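Side-chain contacts in 27kDa outer membrane protein (Silicibacter pomeroyi, PDB 3GYK), which probably acts as a thiol-disulfide oxidoreductase, the chain here being the DsbA-like thioredoxin domain of a longer protein: residues N13-G18 / G82-F87; F30-P35 / D69-A74; R39-V44 / F87-M92. All coordinates share one frame; numbering follows the deposited sequence. Where two conformers were deposited one is given.

Contacts 1 and 3 share helix 84-92: its start meets the edge strand 16-18 in contact 1, and its last turns meet helix 35-50 in contact 3. Contact 2 ties the loop after strand 24-30 to helix 66-77, the helix before 84-92. It is the most completely buried, an aromatic ring on an alanine beside a carboxylate held by hydrogen bonds. Contact 1 is buried round a tyrosine but ends at the surface in a glutamate and a water, whereas contact 3 is only partly buried and runs on selenomethionine and tryptophan, with a sulfate at its outer side. Tyr32 of contact 2 bonds His88 of contact 3 and, like Tyr84 of contact 1, reaches Glu60.

Contact 1. Residues N13-G18 / G82-F87; sequences NAPVLG and GKYEAF
Just past the N-cap residue Lys83, Tyr84 in the first turn of helix 84-92 offers one face of its ring to Pro15, which stands just ahead of strand 16-18. With CG anti to the backbone N (chi1 -180°), the Tyr84 ring is laid under the pyrrolidine at about a right angle. Pro15 CG sits 3.7 Å from the ring centroid and 18° off the normal, a CH-pi contact, while Pro15 CB rests 3.5 Å from Tyr84 CE2. Leu17 comes in at the edge of the same ring, its CD1 4.3 Å from Tyr84 CE2. The hydroxyl of Tyr84 lies deep in the protein, where Glu60 satisfies it. With an alanine in place of Tyr84, Pro15 would probably lose the ring face it packs on, and Glu60 one of its hydroxyl partners.

Next along the helix, Glu85 is extended and passes Leu17 with its aliphatic part: Leu17 CD2 is 3.6 Å from Glu85 CG. Its carboxylate is shared out. OE1 receives a hydrogen bond from a water at 3.1 Å, and that water accepts one from Gly18 N at 3.0 Å, so the end of the strand is bridged to the helix; OE2 is taken by Trp89 NE1. At the end of the segment, Phe87 N donates to Lys83 O and closes the first helical turn. Strand 16-18 pairs with strand 54-60 at the margin of the sheet, and helix 84-92 belongs to the helical insertion that the DsbA family carries within its thioredoxin fold.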
loop_
_atom_site.group_PDB
_atom_site.type_symbol
_atom_site.label_atom_id
_atom_site.label_comp_id
_atom_site.label_asym_id
_atom_site.label_seq_id
_atom_site.Cartn_x
_atom_site.Cartn_y
_atom_site.Cartn_z
ATOM N N ASN A 13 3.915 8.656 8.100
ATOM C CA ASN A 13 3.950 8.934 6.664
ATOM C C ASN A 13 3.528 7.701 5.847
ATOM O O ASN A 13 3.629 7.690 4.621
ATOM C CB ASN A 13 5.349 9.466 6.260
ATOM C CG ASN A 13 5.366 10.187 4.878
ATOM O OD1 ASN A 13 4.328 10.720 4.398
ATOM N ND2 ASN A 13 6.565 10.257 4.271
ATOM N N ALA A 14 3.038 6.657 6.529
ATOM C CA ALA A 14 2.543 5.465 5.820
ATOM C C ALA A 14 1.034 5.376 6.002
ATOM O O ALA A 14 0.554 5.373 7.146
ATOM C CB ALA A 14 3.234 4.183 6.376
ATOM N N PRO A 15 0.277 5.294 4.892
ATOM C CA PRO A 15 -1.179 5.224 5.075
ATOM C C PRO A 15 -1.645 4.050 5.934
ATOM O O PRO A 15 -1.086 2.958 5.865
ATOM C CB PRO A 15 -1.716 5.062 3.651
ATOM C CG PRO A 15 -0.644 5.684 2.780
ATOM C CD PRO A 15 0.665 5.366 3.466
ATOM N N VAL A 16 -2.691 4.299 6.712
ATOM C CA VAL A 16 -3.311 3.276 7.529
ATOM C C VAL A 16 -4.753 3.075 7.052
ATOM O O VAL A 16 -5.530 4.033 6.991
ATOM C CB VAL A 16 -3.318 3.692 9.016
ATOM C CG1 VAL A 16 -4.152 2.706 9.864
ATOM C CG2 VAL A 16 -1.865 3.783 9.549
ATOM N N LEU A 17 -5.090 1.833 6.724
ATOM C CA LEU A 17 -6.451 1.439 6.376
ATOM C C LEU A 17 -6.948 0.403 7.368
ATOM O O LEU A 17 -6.224 0.035 8.277
ATOM C CB LEU A 17 -6.496 0.869 4.950
ATOM C CG LEU A 17 -6.349 1.897 3.821
ATOM C CD1 LEU A 17 -4.915 2.387 3.710
ATOM C CD2 LEU A 17 -6.754 1.210 2.508
ATOM N N GLY A 18 -8.201 -0.041 7.220
ATOM C CA GLY A 18 -8.743 -1.056 8.136
ATOM C C GLY A 18 -8.986 -0.380 9.471
ATOM O O GLY A 18 -9.348 0.810 9.524
ATOM N N GLY A 82 -7.563 14.035 0.860
ATOM C CA GLY A 82 -8.363 13.136 1.669
ATOM C C GLY A 82 -8.922 11.983 0.879
ATOM O O GLY A 82 -9.961 11.419 1.247
ATOM N N LYS A 83 -8.221 11.596 -0.188
ATOM C CA LYS A 83 -8.766 10.631 -1.127
ATOM C C LYS A 83 -7.796 9.480 -1.414
ATOM O O LYS A 83 -7.935 8.805 -2.430
ATOM C CB LYS A 83 -9.164 11.337 -2.438
ATOM C CG LYS A 83 -10.441 12.167 -2.341
ATOM C CD LYS A 83 -10.748 12.859 -3.676
ATOM C CE LYS A 83 -12.178 13.354 -3.726
ATOM N NZ LYS A 83 -12.333 14.608 -2.927
ATOM N N TYR A 84 -6.836 9.245 -0.509
ATOM C CA TYR A 84 -5.856 8.167 -0.700
ATOM C C TYR A 84 -6.519 6.810 -0.943
ATOM O O TYR A 84 -6.227 6.130 -1.937
ATOM C CB TYR A 84 -4.838 8.074 0.472
ATOM C CG TYR A 84 -3.852 6.959 0.216
ATOM C CD1 TYR A 84 -2.745 7.168 -0.606
ATOM C CD2 TYR A 84 -4.077 5.668 0.728
ATOM C CE1 TYR A 84 -1.838 6.128 -0.867
ATOM C CE2 TYR A 84 -3.209 4.630 0.462
ATOM C CZ TYR A 84 -2.102 4.868 -0.359
ATOM O OH TYR A 84 -1.243 3.847 -0.645
ATOM N N GLU A 85 -7.394 6.388 -0.028
ATOM C CA GLU A 85 -7.963 5.048 -0.133
ATOM C C GLU A 85 -8.750 4.844 -1.439
ATOM O O GLU A 85 -8.548 3.837 -2.132
ATOM C CB GLU A 85 -8.840 4.698 1.092
ATOM C CG GLU A 85 -9.349 3.263 1.031
ATOM C CD GLU A 85 -10.113 2.802 2.270
ATOM O OE1 GLU A 85 -10.030 3.484 3.333
ATOM O OE2 GLU A 85 -10.800 1.753 2.165
ATOM N N ALA A 86 -9.636 5.789 -1.769
ATOM C CA ALA A 86 -10.460 5.648 -2.970
ATOM C C ALA A 86 -9.561 5.601 -4.204
ATOM O O ALA A 86 -9.790 4.809 -5.137
ATOM C CB ALA A 86 -11.436 6.802 -3.077
ATOM N N PHE A 87 -8.519 6.430 -4.198
ATOM C CA PHE A 87 -7.598 6.495 -5.343
ATOM C C PHE A 87 -6.779 5.203 -5.476
ATOM O O PHE A 87 -6.629 4.656 -6.587
ATOM C CB PHE A 87 -6.698 7.732 -5.191
ATOM C CG PHE A 87 -5.921 8.121 -6.444
ATOM C CD1 PHE A 87 -6.381 7.817 -7.732
ATOM C CD2 PHE A 87 -4.725 8.845 -6.309
ATOM C CE1 PHE A 87 -5.651 8.222 -8.866
ATOM C CE2 PHE A 87 -3.987 9.246 -7.425
ATOM C CZ PHE A 87 -4.458 8.940 -8.714
HETATM O O HOH W 1 -10.270 1.531 5.676
#

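Contact 2. Residues F30-P35 / D69-A74; sequences FDYNCP and DFAARA
Tyr32 and Ala71 bring the two backbones together, their CA atoms 6.6 Å apart. On one side the chain leaves strand 24-30 through a type I turn from Asp31 to Cys34, closed by Cys34 N on Asp31 O; on the other runs a continuous stretch of helix 66-77. An Asx turn braces the loop: Asn33 N donates to Asp31 OD1 over 2.8 Å at 161°, meeting the oxygen nearly along its C-O axis. Ser68 also bonds OD1, and the backbone N atoms of Ile63 and Leu64 hold OD2, so four partners fix this buried carboxylate.

The turn delivers Cys34 to the N-cap of helix 35-50, the position of the first cysteine in a thioredoxin-type CxxC, here consistent with Cys34 and Cys37 as the redox pair of a DsbA-like fold.

The touching itself belongs to Tyr32. Its CG stands beside the backbone N, anti to the carbonyl carbon (chi1 -67°), which brings one flank of the side chain against the helix. Ala71 CB approaches the ring obliquely, 3.6 Å from Tyr32 CD2 and 3.9 Å from Tyr32 CB. Ala72 N lies at the ring edge, 4.0 Å from Tyr32 CD2. Beyond the ring, the hydroxyl of Tyr32 is hydrogen-bonded to both Glu60 and His88, which pins its far end, and Leu91 and Met92 of helix 84-92 pack on the same side chain.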
loop_
_atom_site.group_PDB
_atom_site.type_symbol
_atom_site.label_atom_id
_atom_site.label_comp_id
_atom_site.label_asym_id
_atom_site.label_seq_id
_atom_site.Cartn_x
_atom_site.Cartn_y
_atom_site.Cartn_z
ATOM N N PHE A 30 3.731 -2.619 -2.431
ATOM C CA PHE A 30 3.093 -2.859 -3.733
ATOM C C PHE A 30 3.475 -1.802 -4.780
ATOM O O PHE A 30 4.028 -0.740 -4.444
ATOM C CB PHE A 30 1.552 -2.849 -3.570
ATOM C CG PHE A 30 1.031 -1.576 -2.962
ATOM C CD1 PHE A 30 0.842 -0.448 -3.745
ATOM C CD2 PHE A 30 0.783 -1.497 -1.583
ATOM C CE1 PHE A 30 0.386 0.747 -3.185
ATOM C CE2 PHE A 30 0.345 -0.287 -1.009
ATOM C CZ PHE A 30 0.135 0.822 -1.813
ATOM N N ASP A 31 3.150 -2.136 -6.040
ATOM C CA ASP A 31 3.435 -1.294 -7.227
ATOM C C ASP A 31 2.173 -1.398 -8.077
ATOM O O ASP A 31 1.649 -2.503 -8.279
ATOM C CB ASP A 31 4.672 -1.879 -7.943
ATOM C CG ASP A 31 5.051 -1.137 -9.223
ATOM O OD1 ASP A 31 4.191 -1.044 -10.130
ATOM O OD2 ASP A 31 6.223 -0.697 -9.330
ATOM N N TYR A 32 1.683 -0.254 -8.577
ATOM C CA TYR A 32 0.407 -0.220 -9.315
ATOM C C TYR A 32 0.419 -0.939 -10.661
ATOM O O TYR A 32 -0.637 -1.192 -11.202
ATOM C CB TYR A 32 -0.154 1.221 -9.472
ATOM C CG TYR A 32 -0.570 1.798 -8.143
ATOM C CD1 TYR A 32 -1.753 1.368 -7.517
ATOM C CD2 TYR A 32 0.220 2.751 -7.501
ATOM C CE1 TYR A 32 -2.131 1.871 -6.247
ATOM C CE2 TYR A 32 -0.152 3.277 -6.232
ATOM C CZ TYR A 32 -1.322 2.833 -5.623
ATOM O OH TYR A 32 -1.648 3.335 -4.378
ATOM N N ASN A 33 1.604 -1.305 -11.164
ATOM C CA ASN A 33 1.720 -2.046 -12.399
ATOM C C ASN A 33 2.081 -3.519 -12.214
ATOM O O ASN A 33 2.298 -4.255 -13.198
ATOM C CB ASN A 33 2.724 -1.352 -13.308
ATOM C CG ASN A 33 2.116 -0.122 -13.989
ATOM O OD1 ASN A 33 1.037 -0.216 -14.571
ATOM N ND2 ASN A 33 2.801 1.018 -13.915
ATOM N N CYS A 34 2.098 -3.952 -10.959
ATOM C CA CYS A 34 2.430 -5.333 -10.648
ATOM C C CYS A 34 1.189 -6.235 -10.755
ATOM O O CYS A 34 0.201 -6.040 -10.017
ATOM C CB CYS A 34 3.073 -5.366 -9.265
ATOM S SG CYS A 34 3.269 -7.046 -8.590
ATOM N N PRO A 35 1.227 -7.233 -11.653
ATOM C CA PRO A 35 0.050 -8.090 -11.879
ATOM C C PRO A 35 -0.394 -8.808 -10.604
ATOM O O PRO A 35 -1.604 -8.941 -10.337
ATOM C CB PRO A 35 0.546 -9.110 -12.903
ATOM C CG PRO A 35 1.641 -8.419 -13.624
ATOM C CD PRO A 35 2.298 -7.504 -12.637
ATOM N N ASP A 69 6.314 4.834 -10.763
ATOM C CA ASP A 69 6.733 5.942 -9.919
ATOM C C ASP A 69 5.683 7.059 -9.932
ATOM O O ASP A 69 5.319 7.573 -8.861
ATOM C CB ASP A 69 8.096 6.482 -10.339
ATOM C CG ASP A 69 8.670 7.445 -9.318
ATOM O OD1 ASP A 69 9.135 6.977 -8.267
ATOM O OD2 ASP A 69 8.659 8.663 -9.588
ATOM N N PHE A 70 5.161 7.385 -11.108
ATOM C CA PHE A 70 4.141 8.423 -11.227
ATOM C C PHE A 70 2.931 8.065 -10.364
ATOM O O PHE A 70 2.457 8.884 -9.581
ATOM C CB PHE A 70 3.743 8.629 -12.695
ATOM C CG PHE A 70 2.891 9.848 -12.927
ATOM C CD1 PHE A 70 3.456 11.007 -13.449
ATOM C CD2 PHE A 70 1.528 9.852 -12.604
ATOM C CE1 PHE A 70 2.678 12.182 -13.666
ATOM C CE2 PHE A 70 0.741 11.017 -12.827
ATOM C CZ PHE A 70 1.324 12.175 -13.350
ATOM N N ALA A 71 2.449 6.837 -10.523
ATOM C CA ALA A 71 1.307 6.333 -9.772
ATOM C C ALA A 71 1.516 6.391 -8.248
ATOM O O ALA A 71 0.625 6.844 -7.512
ATOM C CB ALA A 71 1.003 4.893 -10.223
ATOM N N ALA A 72 2.670 5.913 -7.774
ATOM C CA ALA A 72 2.987 5.977 -6.341
ATOM C C ALA A 72 3.006 7.434 -5.834
ATOM O O ALA A 72 2.425 7.724 -4.773
ATOM C CB ALA A 72 4.293 5.276 -6.039
ATOM N N ARG A 73 3.653 8.334 -6.581
ATOM C CA ARG A 73 3.693 9.747 -6.173
ATOM C C ARG A 73 2.279 10.334 -6.129
ATOM O O ARG A 73 1.905 11.017 -5.162
ATOM C CB ARG A 73 4.592 10.573 -7.102
ATOM C CG ARG A 73 6.056 10.154 -6.993
ATOM C CD ARG A 73 6.976 11.123 -7.686
ATOM N NE ARG A 73 8.323 10.903 -7.188
ATOM C CZ ARG A 73 8.853 11.568 -6.165
ATOM N NH1 ARG A 73 8.164 12.529 -5.562
ATOM N NH2 ARG A 73 10.081 11.284 -5.760
ATOM N N ALA A 74 1.500 10.030 -7.166
ATOM C CA ALA A 74 0.129 10.559 -7.296
ATOM C C ALA A 74 -0.726 10.066 -6.128
ATOM O O ALA A 74 -1.465 10.841 -5.518
ATOM C CB ALA A 74 -0.467 10.105 -8.588
#

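Contact 3. Residues R39-V44 / F87-M92; sequences RAMAEV and FHWALM. With SO4 (sulfate ion), chain F.
The bond from Met92 N to His88 O, 2.9 Å long, secures the last turn of helix 84-92, against which Met41 of helix 35-50 packs. Met41 and Met92 are selenomethionines, with selenium in place of sulfur, and their CA atoms are the nearest pair across the two segments. Met41 leaves its helix with CG anti to the backbone N (chi1 175°) and stays extended as far as the selenium, so it reaches across to helix 84-92. Its SE lies 3.5 Å from Trp89 O and 3.8 Å from Met92 CB.

The indole of Trp89 is met obliquely. Met41 CG comes within 3.5 Å of Trp89 CE3, and SE stands 5.3 Å from the centroid of the six-membered ring, 73° off its normal, a Met-aromatic contact. The ring is steadied by the anchoring of its nitrogen to Glu85. CD2 of the preceding residue, His88, lies over one face of the indole, near its rim, and Tyr58 of strand 54-60 also touches the ring. Met92 CG is 3.8 Å from Met41 CB; beyond CG the chain bends away and touches Cys37 of the probable redox motif and Arg38 next to it.

Away from the packed face, the extended Arg39 reaches a sulfate, probably from the crystallisation liquor, through a weak bond of 3.5 Å from NH1 to O3, which takes no part in joining the helices. Their join is essentially apolar, made through the selenium here, with sulfur taking that place in an ordinary methionine, and so rests mainly on dispersion forces.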
loop_
_atom_site.group_PDB
_atom_site.type_symbol
_atom_site.label_atom_id
_atom_site.label_comp_id
_atom_site.label_asym_id
_atom_site.label_seq_id
_atom_site.Cartn_x
_atom_site.Cartn_y
_atom_site.Cartn_z
ATOM N N ARG A 39 -3.948 -8.528 -8.427
ATOM C CA ARG A 39 -4.628 -9.729 -7.972
ATOM C C ARG A 39 -4.838 -9.747 -6.439
ATOM O O ARG A 39 -5.873 -10.223 -5.954
ATOM C CB ARG A 39 -3.821 -10.963 -8.406
ATOM C CG ARG A 39 -4.590 -12.248 -8.262
ATOM C CD ARG A 39 -3.857 -13.426 -8.900
ATOM N NE ARG A 39 -4.301 -14.676 -8.285
ATOM C CZ ARG A 39 -3.766 -15.868 -8.530
ATOM N NH1 ARG A 39 -2.769 -15.980 -9.405
ATOM N NH2 ARG A 39 -4.231 -16.946 -7.900
ATOM N N ALA A 40 -3.854 -9.243 -5.693
ATOM C CA ALA A 40 -3.921 -9.220 -4.231
ATOM C C ALA A 40 -4.976 -8.222 -3.728
ATOM O O ALA A 40 -5.460 -8.369 -2.618
ATOM C CB ALA A 40 -2.539 -8.877 -3.616
HETATM N N MSE A 41 -5.338 -7.227 -4.538
HETATM C CA MSE A 41 -6.291 -6.193 -4.065
HETATM C C MSE A 41 -7.578 -6.791 -3.508
HETATM O O MSE A 41 -7.983 -6.449 -2.393
HETATM C CB MSE A 41 -6.616 -5.178 -5.176
HETATM C CG MSE A 41 -7.679 -4.204 -4.749
HETATM SE SE MSE A 41 -8.256 -3.114 -6.223
HETATM C CE MSE A 41 -9.632 -4.259 -6.922
ATOM N N ALA A 42 -8.208 -7.697 -4.260
ATOM C CA ALA A 42 -9.444 -8.304 -3.783
ATOM C C ALA A 42 -9.265 -9.175 -2.528
ATOM O O ALA A 42 -10.204 -9.276 -1.720
ATOM C CB ALA A 42 -10.149 -9.090 -4.898
ATOM N N GLU A 43 -8.081 -9.789 -2.379
ATOM C CA GLU A 43 -7.744 -10.622 -1.217
ATOM C C GLU A 43 -7.601 -9.768 0.038
ATOM O O GLU A 43 -8.167 -10.112 1.089
ATOM C CB GLU A 43 -6.437 -11.396 -1.463
ATOM C CG GLU A 43 -6.466 -12.191 -2.781
ATOM C CD GLU A 43 -7.685 -13.100 -2.918
ATOM O OE1 GLU A 43 -8.072 -13.787 -1.944
ATOM O OE2 GLU A 43 -8.277 -13.140 -4.019
ATOM N N VAL A 44 -6.899 -8.654 -0.104
ATOM C CA VAL A 44 -6.699 -7.702 1.012
ATOM C C VAL A 44 -8.029 -7.023 1.365
ATOM O O VAL A 44 -8.408 -6.967 2.556
ATOM C CB VAL A 44 -5.606 -6.668 0.704
ATOM C CG1 VAL A 44 -5.440 -5.669 1.867
ATOM C CG2 VAL A 44 -4.256 -7.351 0.439
ATOM N N PHE A 87 -8.519 6.430 -4.198
ATOM C CA PHE A 87 -7.598 6.495 -5.343
ATOM C C PHE A 87 -6.779 5.203 -5.476
ATOM O O PHE A 87 -6.629 4.656 -6.587
ATOM C CB PHE A 87 -6.698 7.732 -5.191
ATOM C CG PHE A 87 -5.921 8.121 -6.444
ATOM C CD1 PHE A 87 -6.381 7.817 -7.732
ATOM C CD2 PHE A 87 -4.725 8.845 -6.309
ATOM C CE1 PHE A 87 -5.651 8.222 -8.866
ATOM C CE2 PHE A 87 -3.987 9.246 -7.425
ATOM C CZ PHE A 87 -4.458 8.940 -8.714
ATOM N N HIS A 88 -6.297 4.685 -4.348
ATOM C CA HIS A 88 -5.576 3.421 -4.318
ATOM C C HIS A 88 -6.391 2.277 -4.914
ATOM O O HIS A 88 -5.887 1.551 -5.774
ATOM C CB HIS A 88 -5.140 3.053 -2.887
ATOM C CG HIS A 88 -4.591 1.674 -2.782
ATOM N ND1 HIS A 88 -3.275 1.387 -3.049
ATOM C CD2 HIS A 88 -5.187 0.491 -2.491
ATOM C CE1 HIS A 88 -3.070 0.089 -2.914
ATOM N NE2 HIS A 88 -4.219 -0.480 -2.582
ATOM N N TRP A 89 -7.637 2.109 -4.453
ATOM C CA TRP A 89 -8.484 1.039 -4.959
ATOM C C TRP A 89 -8.749 1.223 -6.455
ATOM O O TRP A 89 -8.785 0.239 -7.201
ATOM C CB TRP A 89 -9.837 0.941 -4.210
ATOM C CG TRP A 89 -9.742 0.594 -2.716
ATOM C CD1 TRP A 89 -10.401 1.237 -1.686
ATOM C CD2 TRP A 89 -8.951 -0.438 -2.097
ATOM N NE1 TRP A 89 -10.068 0.654 -0.472
ATOM C CE2 TRP A 89 -9.184 -0.371 -0.697
ATOM C CE3 TRP A 89 -8.088 -1.438 -2.588
ATOM C CZ2 TRP A 89 -8.571 -1.253 0.216
ATOM C CZ3 TRP A 89 -7.472 -2.321 -1.670
ATOM C CH2 TRP A 89 -7.726 -2.217 -0.287
ATOM N N ALA A 90 -8.915 2.472 -6.887
ATOM C CA ALA A 90 -9.273 2.744 -8.294
ATOM C C ALA A 90 -8.090 2.468 -9.233
ATOM O O ALA A 90 -8.267 1.919 -10.341
ATOM C CB ALA A 90 -9.789 4.170 -8.463
ATOM N N LEU A 91 -6.894 2.864 -8.794
ATOM C CA LEU A 91 -5.654 2.567 -9.515
ATOM C C LEU A 91 -5.402 1.083 -9.574
ATOM O O LEU A 91 -5.151 0.535 -10.632
ATOM C CB LEU A 91 -4.451 3.246 -8.855
ATOM C CG LEU A 91 -4.377 4.770 -8.979
ATOM C CD1 LEU A 91 -3.325 5.351 -8.048
ATOM C CD2 LEU A 91 -4.094 5.152 -10.440
HETATM N N MSE A 92 -5.451 0.433 -8.420
HETATM C CA MSE A 92 -5.154 -0.990 -8.351
HETATM C C MSE A 92 -6.188 -1.841 -9.110
HETATM O O MSE A 92 -5.867 -2.947 -9.585
HETATM C CB MSE A 92 -4.953 -1.391 -6.871
HETATM C CG MSE A 92 -4.212 -2.648 -6.643
HETATM SE SE MSE A 92 -2.416 -2.676 -7.434
HETATM C CE MSE A 92 -1.348 -1.821 -6.069
HETATM S S SO4 F . -1.063 -13.353 -12.145
HETATM O O1 SO4 F . -0.354 -14.626 -12.047
HETATM O O2 SO4 F . -0.822 -12.753 -13.453
HETATM O O3 SO4 F . -2.488 -13.606 -11.937
HETATM O O4 SO4 F . -0.569 -12.422 -11.135
#